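Local coordinates for Lmo0547 protein (Listeria monocytogenes, PDB 4R9N), which probably acts as a sugar-responsive transcriptional regulator of the SorC family, pairing sequence-specific DNA binding with recognition of a carbohydrate effector, at residues Ile184-Phe189 with Thr202-Leu207. Sequence-based numbering, arbitrary orientation. Where two conformers were deposited one is given.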
loop_
_atom_site.group_PDB
_atom_site.type_symbol
_atom_site.label_atom_id
_atom_site.label_comp_id
_atom_site.label_asym_id
_atom_site.label_seq_id
_atom_site.Cartn_x
_atom_site.Cartn_y
_atom_site.Cartn_z
ATOM N N ILE A 184 -5.016 -2.750 -3.881
ATOM C CA ILE A 184 -4.331 -2.122 -2.731
ATOM C C ILE A 184 -4.462 -3.171 -1.621
ATOM O O ILE A 184 -5.583 -3.671 -1.374
ATOM C CB ILE A 184 -4.994 -0.763 -2.292
ATOM C CG1 ILE A 184 -4.674 0.338 -3.308
ATOM C CG2 ILE A 184 -4.488 -0.356 -0.919
ATOM C CD1 ILE A 184 -5.451 1.625 -3.066
ATOM N N ASN A 185 -3.341 -3.557 -1.007
ATOM C CA ASN A 185 -3.340 -4.500 0.117
ATOM C C ASN A 185 -4.043 -5.813 -0.290
ATOM O O ASN A 185 -4.741 -6.408 0.506
ATOM C CB ASN A 185 -3.981 -3.871 1.366
ATOM C CG ASN A 185 -3.520 -4.521 2.644
ATOM O OD1 ASN A 185 -2.299 -4.777 2.823
ATOM N ND2 ASN A 185 -4.464 -4.778 3.552
ATOM N N SER A 186 -3.752 -6.247 -1.527
ATOM C CA SER A 186 -4.320 -7.444 -2.120
ATOM C C SER A 186 -5.857 -7.471 -2.152
ATOM O O SER A 186 -6.462 -8.562 -2.166
ATOM C CB SER A 186 -3.855 -8.712 -1.407
ATOM O OG SER A 186 -4.243 -9.888 -2.118
ATOM N N ARG A 187 -6.484 -6.306 -2.179
ATOM C CA ARG A 187 -7.924 -6.201 -2.423
ATOM C C ARG A 187 -8.098 -5.525 -3.808
ATOM O O ARG A 187 -7.546 -4.453 -4.028
ATOM C CB ARG A 187 -8.622 -5.374 -1.373
ATOM C CG ARG A 187 -8.500 -5.902 0.011
ATOM C CD ARG A 187 -9.050 -7.318 0.185
ATOM N NE ARG A 187 -9.018 -7.720 1.582
ATOM C CZ ARG A 187 -10.081 -7.994 2.346
ATOM N NH1 ARG A 187 -11.359 -7.890 1.892
ATOM N NH2 ARG A 187 -9.852 -8.333 3.592
ATOM N N PHE A 188 -8.834 -6.191 -4.692
ATOM C CA PHE A 188 -8.985 -5.864 -6.126
ATOM C C PHE A 188 -10.241 -5.080 -6.321
ATOM O O PHE A 188 -11.308 -5.542 -5.917
ATOM C CB PHE A 188 -9.036 -7.187 -6.868
ATOM C CG PHE A 188 -7.739 -7.883 -6.816
ATOM C CD1 PHE A 188 -6.723 -7.543 -7.702
ATOM C CD2 PHE A 188 -7.483 -8.857 -5.840
ATOM C CE1 PHE A 188 -5.481 -8.150 -7.644
ATOM C CE2 PHE A 188 -6.235 -9.440 -5.774
ATOM C CZ PHE A 188 -5.246 -9.099 -6.673
ATOM N N PHE A 189 -10.130 -3.879 -6.870
ATOM C CA PHE A 189 -11.237 -2.963 -6.970
ATOM C C PHE A 189 -11.552 -2.606 -8.413
ATOM O O PHE A 189 -10.732 -2.685 -9.318
ATOM C CB PHE A 189 -11.007 -1.685 -6.124
ATOM C CG PHE A 189 -9.726 -0.971 -6.438
ATOM C CD1 PHE A 189 -8.550 -1.270 -5.722
ATOM C CD2 PHE A 189 -9.670 -0.011 -7.429
ATOM C CE1 PHE A 189 -7.356 -0.544 -5.956
ATOM C CE2 PHE A 189 -8.481 0.685 -7.694
ATOM C CZ PHE A 189 -7.313 0.439 -6.927
ATOM N N THR A 202 -12.595 -12.308 -0.900
ATOM C CA THR A 202 -13.161 -12.866 0.307
ATOM C C THR A 202 -12.228 -13.871 0.993
ATOM O O THR A 202 -12.575 -14.439 2.051
ATOM C CB THR A 202 -14.504 -13.572 0.014
ATOM O OG1 THR A 202 -14.267 -14.626 -0.911
ATOM C CG2 THR A 202 -15.536 -12.586 -0.537
ATOM N N HIS A 203 -11.083 -14.177 0.394
ATOM C CA HIS A 203 -10.152 -15.143 0.937
ATOM C C HIS A 203 -8.819 -14.521 1.408
ATOM O O HIS A 203 -7.865 -15.204 1.739
ATOM C CB HIS A 203 -9.960 -16.288 -0.068
ATOM C CG HIS A 203 -11.178 -17.176 -0.186
ATOM N ND1 HIS A 203 -12.329 -16.784 -0.854
ATOM C CD2 HIS A 203 -11.448 -18.388 0.325
ATOM C CE1 HIS A 203 -13.249 -17.739 -0.756
ATOM N NE2 HIS A 203 -12.722 -18.741 -0.085
ATOM N N VAL A 204 -8.758 -13.192 1.478
ATOM C CA VAL A 204 -7.544 -12.520 1.878
ATOM C C VAL A 204 -7.591 -12.241 3.397
ATOM O O VAL A 204 -8.607 -11.751 3.908
ATOM C CB VAL A 204 -7.399 -11.202 1.077
ATOM C CG1 VAL A 204 -6.281 -10.333 1.660
ATOM C CG2 VAL A 204 -7.066 -11.499 -0.377
ATOM N N ILE A 205 -6.491 -12.515 4.090
ATOM C CA ILE A 205 -6.376 -12.166 5.495
ATOM C C ILE A 205 -5.608 -10.857 5.558
ATOM O O ILE A 205 -4.410 -10.828 5.419
ATOM C CB ILE A 205 -5.680 -13.280 6.306
ATOM C CG1 ILE A 205 -6.507 -14.600 6.160
ATOM C CG2 ILE A 205 -5.583 -12.853 7.777
ATOM C CD1 ILE A 205 -6.009 -15.770 6.925
ATOM N N GLY A 206 -6.328 -9.767 5.802
ATOM C CA GLY A 206 -5.743 -8.460 5.944
ATOM C C GLY A 206 -6.881 -7.441 5.892
ATOM O O GLY A 206 -8.053 -7.788 5.690
ATOM N N LEU A 207 -6.500 -6.182 6.026
ATOM C CA LEU A 207 -7.423 -5.067 6.036
ATOM C C LEU A 207 -8.135 -4.914 4.721
ATOM O O LEU A 207 -7.489 -4.973 3.661
ATOM C CB LEU A 207 -6.574 -3.812 6.277
ATOM C CG LEU A 207 -7.133 -2.535 6.816
ATOM C CD1 LEU A 207 -7.033 -2.577 8.324
ATOM C CD2 LEU A 207 -6.306 -1.354 6.331
HETATM O O HOH W 1 -6.506 -7.332 2.657
#
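Arg-187 reaches from the hairpin to the loop of Val-204, Gly-206 and Leu-207. Beyond CB, its CG stands anti to the carbonyl carbon (chi1 -60°) and passes 3.9 Å from Leu-207 O; a bend at chi2 then directs the rest of the chain past Val-204, whose side chain runs in the opposite sense. NE lies 3.8 Å from Val-204 CG1 and donates in the guanidinium plane to a water. At the tip, NH2 bonds Gly-206 O at 2.8 Å, but the N-H...O angle of 132° and a donor 39° above the carbonyl plane show a bent bond that misses the lone pair. NH1 forms a salt bridge with Glu-195.

The same water donates to Asn-185 O and Leu-207 O, bridging both backbones. Leu-207 O thereby accepts twice, since Asn-185 ND2 also reaches it at 3.0 Å, in the carbonyl plane and on a lone pair. This amide is fixed from both ends: ND2 also donates to Leu-83 O, while OD1 is hydrogen-bonded to Ser-58. Val-204 CG2 packs 3.5 Å from Ser-186 O, a buried carbonyl with no polar partner in the model; Ser-186 OG, in the conformer given, touches the same methyl and is hydrogen-bonded to Tyr-166 OH.

Asn-185 and Ser-186, both with positive phi, form the two-residue type I' loop of a beta-hairpin, closed by reciprocal Ile-184 and Arg-187 backbone bonds. The contact fastens this hairpin to the loop before helix 209-213, at the C-terminal ends of parallel strands 54-57 and 79-82 (Ser-58 and Leu-83 follow them directly), the edge where Rossmann-like folds commonly place ligand sites.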